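Local coordinates for ABC transporter substrate-binding protein (Vibrio cholerae, PDB 3LKV) that probably serves as the substrate-binding component of an ABC transporter, with a phenylalanine in its ligand pocket and zinc ions bound elsewhere, at residues 90-95 with 255-260; 160-165 with 170-175; 63-66 with 72-75. All coordinates share one frame; numbering follows the deposited sequence.

Overall arrangement
Read from the N terminus, the chain first closes a short loop at interaction 3, where the end of helix 55-66 turns back through five residues to strand 72-76. Interaction 1 opens next, on strand 93-98, and closes only after 159 residues, when helix 243-258 returns to the same sheet. Interaction 2 lies wholly within that long excursion: helix 152-167 meets strand 171-176 in the other sheet, four residues separating the two segments. Interactions 1 and 3 touch through neighbouring strands, for example where Pro92 O faces Leu73 N. Interaction 2 stands on the opposite side of the chain's centre, its own centre about 38 Å from that of interaction 1.

Interaction 1. Residues 90-95 with 255-260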
# COMPACT_ATOMS: atom_id res chain seq x y z
N THR A 90 7.94 27.11 -6.50
CA THR A 90 8.91 26.60 -7.46
C THR A 90 8.85 25.08 -7.65
O THR A 90 9.14 24.56 -8.73
CB THR A 90 10.31 26.88 -6.95
OG1 THR A 90 10.38 26.43 -5.60
CG2 THR A 90 10.62 28.39 -6.97
N ILE A 91 8.58 24.34 -6.59
CA ILE A 91 8.38 22.89 -6.75
C ILE A 91 7.08 22.70 -7.50
O ILE A 91 6.06 23.26 -7.14
CB ILE A 91 8.36 22.13 -5.40
CG1 ILE A 91 9.65 22.46 -4.60
CG2 ILE A 91 8.23 20.66 -5.65
CD1 ILE A 91 9.69 21.71 -3.26
N PRO A 92 7.10 21.93 -8.59
CA PRO A 92 5.85 21.67 -9.28
C PRO A 92 4.76 21.10 -8.39
O PRO A 92 5.01 20.14 -7.62
CB PRO A 92 6.25 20.64 -10.35
CG PRO A 92 7.71 20.86 -10.52
CD PRO A 92 8.21 21.12 -9.15
N ILE A 93 3.56 21.68 -8.52
CA ILE A 93 2.35 21.26 -7.84
C ILE A 93 1.34 20.85 -8.91
O ILE A 93 1.01 21.63 -9.81
CB ILE A 93 1.72 22.37 -7.03
CG1 ILE A 93 2.68 22.79 -5.90
CG2 ILE A 93 0.38 21.90 -6.49
CD1 ILE A 93 2.43 24.15 -5.24
N VAL A 94 0.83 19.64 -8.78
CA VAL A 94 -0.27 19.17 -9.61
C VAL A 94 -1.44 18.97 -8.67
O VAL A 94 -1.40 18.13 -7.78
CB VAL A 94 0.03 17.83 -10.22
CG1 VAL A 94 -1.20 17.36 -10.98
CG2 VAL A 94 1.31 17.94 -11.12
N PHE A 95 -2.46 19.76 -8.82
CA PHE A 95 -3.63 19.57 -7.98
C PHE A 95 -4.55 18.66 -8.74
O PHE A 95 -4.45 18.51 -9.98
CB PHE A 95 -4.34 20.88 -7.63
CG PHE A 95 -4.77 21.69 -8.85
CD1 PHE A 95 -5.88 21.33 -9.57
CD2 PHE A 95 -4.06 22.79 -9.23
CE1 PHE A 95 -6.28 22.06 -10.65
CE2 PHE A 95 -4.45 23.55 -10.33
CZ PHE A 95 -5.55 23.18 -11.03
N ALA A 255 3.89 12.58 -14.71
CA ALA A 255 4.96 12.01 -15.56
C ALA A 255 5.54 13.07 -16.49
O ALA A 255 6.76 13.11 -16.67
CB ALA A 255 4.52 10.77 -16.35
N ALA A 256 4.69 13.93 -17.05
CA ALA A 256 5.19 14.93 -17.99
C ALA A 256 6.13 15.86 -17.23
O ALA A 256 7.19 16.21 -17.71
CB ALA A 256 4.02 15.70 -18.66
N ILE A 257 5.80 16.18 -15.99
CA ILE A 257 6.66 17.10 -15.24
C ILE A 257 7.99 16.44 -14.91
O ILE A 257 9.07 17.04 -15.00
CB ILE A 257 5.93 17.60 -13.96
CG1 ILE A 257 4.79 18.53 -14.40
CG2 ILE A 257 6.89 18.31 -12.97
CD1 ILE A 257 3.76 18.93 -13.35
N LEU A 258 7.92 15.19 -14.51
CA LEU A 258 9.12 14.45 -14.15
C LEU A 258 10.08 14.38 -15.33
O LEU A 258 11.26 14.32 -15.15
CB LEU A 258 8.75 13.02 -13.68
CG LEU A 258 8.14 12.91 -12.25
CD1 LEU A 258 7.66 11.53 -12.00
CD2 LEU A 258 9.14 13.32 -11.17
N GLU A 259 9.54 14.40 -16.53
CA GLU A 259 10.31 14.35 -17.74
C GLU A 259 10.75 15.72 -18.23
O GLU A 259 11.23 15.84 -19.34
CB GLU A 259 9.49 13.60 -18.82
CG GLU A 259 9.53 12.10 -18.53
CD GLU A 259 8.31 11.32 -19.03
OE1 GLU A 259 7.66 11.77 -20.04
OE2 GLU A 259 8.06 10.23 -18.39
N GLY A 260 10.61 16.73 -17.41
CA GLY A 260 11.14 18.01 -17.72
C GLY A 260 10.15 19.04 -18.26
O GLY A 260 10.60 20.08 -18.70
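Ile257, near the C-terminal end of helix 243-258, reaches Pro92 with one branch of its side chain and Val94 with the other. The CA atoms of Pro92 and Ile257 are 7.6 Å apart, and the gap is bridged wholly by apolar carbons. At CB of Ile257 the side chain divides. Its short branch, CG2, lies anti to the backbone N (CG1 being at chi1 -69°) and comes up to the proline ring, where it sits 3.6 Å from Pro92 CB. The same methyl is just as close to Pro92 CG, so it rests against that side of the ring rather than on a single atom. The long branch leaves through CG1, and an extended second torsion (168°) carries CD1 onward to the strand. There CD1 of Ile257 meets Val94 CG2 at 3.5 Å, a little tighter than ordinary van der Waals contact. Neither partner meets the isoleucine head-on: each runs alongside it, pointing the opposite way.

The setting is the parallel sheet of one lobe of a two-lobed, periplasmic-binding-protein fold, against which the helix packs after the chain has visited the other lobe. Val72, on the adjoining strand, also touches Ile257, while Thr250, Tyr253 and Val254, on earlier turns of the helix, pack on Val94. Just past Ile257 the helix ends in a Schellman motif, with Gly260 as its C-prime residue at positive phi (100°). Gly260 N donates to Ile257 O at 2.9 Å, and Lys261 N to Ala256 O completes the motif.

Interaction 2. Residues 160-165 with 170-175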
# COMPACT_ATOMS: atom_id res chain seq x y z
N LEU A 160 -22.82 28.68 -8.12
CA LEU A 160 -23.47 28.04 -9.26
C LEU A 160 -24.86 27.53 -8.88
O LEU A 160 -25.80 27.58 -9.69
CB LEU A 160 -22.64 26.89 -9.81
CG LEU A 160 -21.36 27.29 -10.55
CD1 LEU A 160 -20.50 26.03 -10.75
CD2 LEU A 160 -21.63 27.98 -11.93
N LEU A 161 -24.99 26.99 -7.68
CA LEU A 161 -26.27 26.46 -7.26
C LEU A 161 -27.30 27.62 -7.14
O LEU A 161 -28.44 27.45 -7.59
CB LEU A 161 -26.11 25.67 -5.97
CG LEU A 161 -27.36 25.00 -5.42
CD1 LEU A 161 -28.00 24.04 -6.42
CD2 LEU A 161 -27.00 24.28 -4.11
N LYS A 162 -26.89 28.78 -6.59
CA LYS A 162 -27.80 29.91 -6.38
C LYS A 162 -28.35 30.47 -7.70
O LYS A 162 -29.54 30.76 -7.79
CB LYS A 162 -27.14 31.04 -5.57
CG LYS A 162 -26.99 30.73 -4.01
CD LYS A 162 -26.16 31.86 -3.25
CE LYS A 162 -25.51 31.44 -1.89
NZ LYS A 162 -26.41 31.55 -0.63
N LEU A 163 -27.49 30.59 -8.71
CA LEU A 163 -27.93 30.98 -10.04
C LEU A 163 -28.86 29.95 -10.68
O LEU A 163 -29.84 30.28 -11.32
CB LEU A 163 -26.74 31.24 -10.98
CG LEU A 163 -25.76 32.40 -10.59
CD1 LEU A 163 -24.50 32.43 -11.56
CD2 LEU A 163 -26.43 33.84 -10.49
N SER A 164 -28.55 28.67 -10.52
CA SER A 164 -29.38 27.67 -11.15
C SER A 164 -30.73 27.42 -10.43
O SER A 164 -31.76 27.19 -11.09
CB SER A 164 -28.60 26.37 -11.33
OG SER A 164 -29.51 25.40 -11.77
N ALA A 165 -30.74 27.51 -9.11
CA ALA A 165 -32.00 27.43 -8.33
C ALA A 165 -32.95 28.55 -8.75
O ALA A 165 -34.11 28.28 -9.10
CB ALA A 165 -31.74 27.52 -6.85
N ILE A 170 -36.64 27.54 -8.00
CA ILE A 170 -36.52 26.65 -6.85
C ILE A 170 -35.87 27.43 -5.71
O ILE A 170 -34.83 28.07 -5.88
CB ILE A 170 -35.66 25.40 -7.21
CG1 ILE A 170 -36.45 24.50 -8.17
CG2 ILE A 170 -35.25 24.59 -5.99
CD1 ILE A 170 -35.57 23.48 -8.86
N LYS A 171 -36.49 27.35 -4.55
CA LYS A 171 -36.00 27.97 -3.35
C LYS A 171 -34.85 27.11 -2.79
O LYS A 171 -34.91 25.89 -2.84
CB LYS A 171 -37.19 28.02 -2.38
CG LYS A 171 -36.88 28.56 -0.98
CD LYS A 171 -38.16 28.53 -0.06
CE LYS A 171 -38.00 29.41 1.20
NZ LYS A 171 -37.19 28.80 2.29
N LEU A 172 -33.78 27.77 -2.33
CA LEU A 172 -32.64 27.12 -1.67
C LEU A 172 -32.75 27.27 -0.18
O LEU A 172 -32.90 28.34 0.26
CB LEU A 172 -31.31 27.78 -2.06
CG LEU A 172 -30.67 27.27 -3.32
CD1 LEU A 172 -29.24 27.88 -3.47
CD2 LEU A 172 -30.62 25.73 -3.27
N VAL A 173 -32.64 26.20 0.57
CA VAL A 173 -32.58 26.27 2.00
C VAL A 173 -31.19 25.85 2.44
O VAL A 173 -30.78 24.73 2.22
CB VAL A 173 -33.57 25.30 2.61
CG1 VAL A 173 -33.51 25.42 4.14
CG2 VAL A 173 -34.99 25.60 2.10
N GLU A 174 -30.45 26.75 3.08
CA GLU A 174 -29.03 26.56 3.33
C GLU A 174 -28.65 26.48 4.79
O GLU A 174 -29.21 27.21 5.60
CB GLU A 174 -28.25 27.76 2.80
CG GLU A 174 -28.65 28.23 1.41
CD GLU A 174 -27.87 29.48 0.93
OE1 GLU A 174 -26.80 29.86 1.52
OE2 GLU A 174 -28.35 30.05 -0.08
N ALA A 175 -27.66 25.67 5.12
CA ALA A 175 -27.07 25.71 6.44
C ALA A 175 -25.57 25.43 6.32
O ALA A 175 -25.14 24.68 5.44
CB ALA A 175 -27.73 24.74 7.32
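Leu172 fits against a helix face formed by Leu161, Lys162 and Ala165, joining the second and third elements of a beta-alpha-beta unit. Helix 152-167 follows strand 142-147 and leads back into strand 171-176, which pairs in parallel with strand 142-147 at the margin of the sheet. The helix and strand segments run at 148° to each other, with their axes approaching to 8.6 Å.

The apolar contacts centre on the branches of Leu172. Its CG lies 3.7 Å from Ala165 CB. Methyl CD1 comes against the aliphatic stem of the lysine, 3.7 Å from Lys162 CG, the two side chains crossing at about a right angle. The other methyl, CD2, is 4.0 Å from Leu161 CG, and equally far from CD2 of that residue. Around these residues, Ile143 of strand 142-147 touches Leu172, and Val130 of helix 126-136 touches both Leu161 and Ile170.

One backbone hydrogen bond closes the turn: Ile170 N donates to Ala165 O at 2.9 Å. The N-H points almost straight at the oxygen, but the donor stands 38° out of the carbonyl plane, away from either lone pair.

Charge pairing sits at the more exposed border. The lysine chain runs out from the helix and bends at its last torsion (chi4 -86°), bringing its ammonium to the end of an extended Glu174. Both carboxylate oxygens receive it through their syn lone pairs, a two-pronged salt bridge: Lys162 NZ is 2.8 Å from Glu174 OE1 and a modelled 2.5 Å from Glu174 OE2, short enough that the exact value is doubtful.

Interaction 3. Residues 63-66 with 72-75; sequences RQFV and VLVG
The CA atoms of Phe65 and Leu73 are 8.0 Å apart, which sets the last turn of helix 55-66 one side-chain layer away from strand 72-76. Leu73 enters that layer from the strand side, directed at the helix, and its two methyls divide between successive helix residues. CD2 packs against the root of the aromatic side chain, 3.7 Å from Phe65 CB. CD1 goes to the neighbouring valine, 4.1 Å from Val66 CG2, with the leucine and valine side chains crossing at about a right angle.

Helix 55-66 is the connection of a beta-alpha-beta crossover that leads from strand 44-50 to strand 72-76 and passes strand 9-15, which lies between them in the parallel sheet; this gives the 2-1-3 strand order of the lobe. The phenylalanine reaches across that intervening strand: with CG anti to its own carbonyl carbon (chi1 -84°), its side chain touches Ala12 and Ser14 as well as Lys49 of strand 44-50. The side chains of Phe65 and Asp47 lie about 4 Å apart, and Asp47 binds a zinc ion together with Glu45. Beside Phe65 on the helix, Gln64 OE1 is hydrogen-bonded to Thr8 OG1 of the second subunit.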
# COMPACT_ATOMS: atom_id res chain seq x y z
N ARG A 63 4.39 22.21 4.62
CA ARG A 63 5.73 22.66 5.05
C ARG A 63 6.70 21.47 5.19
O ARG A 63 7.86 21.59 4.83
CB ARG A 63 5.68 23.41 6.39
CG ARG A 63 4.78 24.68 6.30
CD ARG A 63 4.56 25.30 7.68
NE ARG A 63 3.88 26.56 7.53
CZ ARG A 63 3.30 27.24 8.50
NH1 ARG A 63 3.31 26.80 9.74
NH2 ARG A 63 2.70 28.39 8.22
N GLN A 64 6.23 20.35 5.71
CA GLN A 64 7.11 19.18 5.90
C GLN A 64 7.50 18.65 4.54
O GLN A 64 8.66 18.38 4.31
CB GLN A 64 6.34 18.07 6.61
CG GLN A 64 7.22 16.89 7.04
CD GLN A 64 6.61 16.23 8.30
OE1 GLN A 64 5.39 15.96 8.38
NE2 GLN A 64 7.46 16.02 9.30
N PHE A 65 6.51 18.52 3.65
CA PHE A 65 6.79 17.98 2.32
C PHE A 65 7.74 18.89 1.55
O PHE A 65 8.68 18.41 0.91
CB PHE A 65 5.52 17.80 1.48
CG PHE A 65 4.77 16.52 1.72
CD1 PHE A 65 5.33 15.43 2.34
CD2 PHE A 65 3.47 16.41 1.26
CE1 PHE A 65 4.58 14.24 2.55
CE2 PHE A 65 2.77 15.22 1.44
CZ PHE A 65 3.32 14.17 2.08
N VAL A 66 7.50 20.20 1.60
CA VAL A 66 8.41 21.09 0.89
C VAL A 66 9.86 20.97 1.40
O VAL A 66 10.76 21.06 0.64
CB VAL A 66 7.95 22.57 0.91
CG1 VAL A 66 9.13 23.49 0.47
CG2 VAL A 66 6.71 22.71 -0.00
N VAL A 72 7.78 16.27 -7.32
CA VAL A 72 6.46 16.77 -7.63
C VAL A 72 5.57 16.65 -6.41
O VAL A 72 5.61 15.63 -5.69
CB VAL A 72 5.75 16.01 -8.84
CG1 VAL A 72 4.40 16.62 -9.12
CG2 VAL A 72 6.62 16.08 -10.09
N LEU A 73 4.80 17.70 -6.16
CA LEU A 73 3.84 17.71 -5.07
C LEU A 73 2.45 17.55 -5.68
O LEU A 73 2.18 18.15 -6.72
CB LEU A 73 3.91 19.00 -4.28
CG LEU A 73 5.17 19.25 -3.47
CD1 LEU A 73 5.36 20.79 -3.33
CD2 LEU A 73 5.03 18.58 -2.10
N VAL A 74 1.61 16.72 -5.08
CA VAL A 74 0.27 16.49 -5.58
C VAL A 74 -0.70 16.89 -4.48
O VAL A 74 -0.59 16.41 -3.32
CB VAL A 74 0.03 15.01 -5.98
CG1 VAL A 74 -1.45 14.82 -6.34
CG2 VAL A 74 0.94 14.60 -7.16
N GLY A 75 -1.59 17.82 -4.78
CA GLY A 75 -2.59 18.22 -3.81
C GLY A 75 -3.93 17.69 -4.23
O GLY A 75 -4.53 18.15 -5.23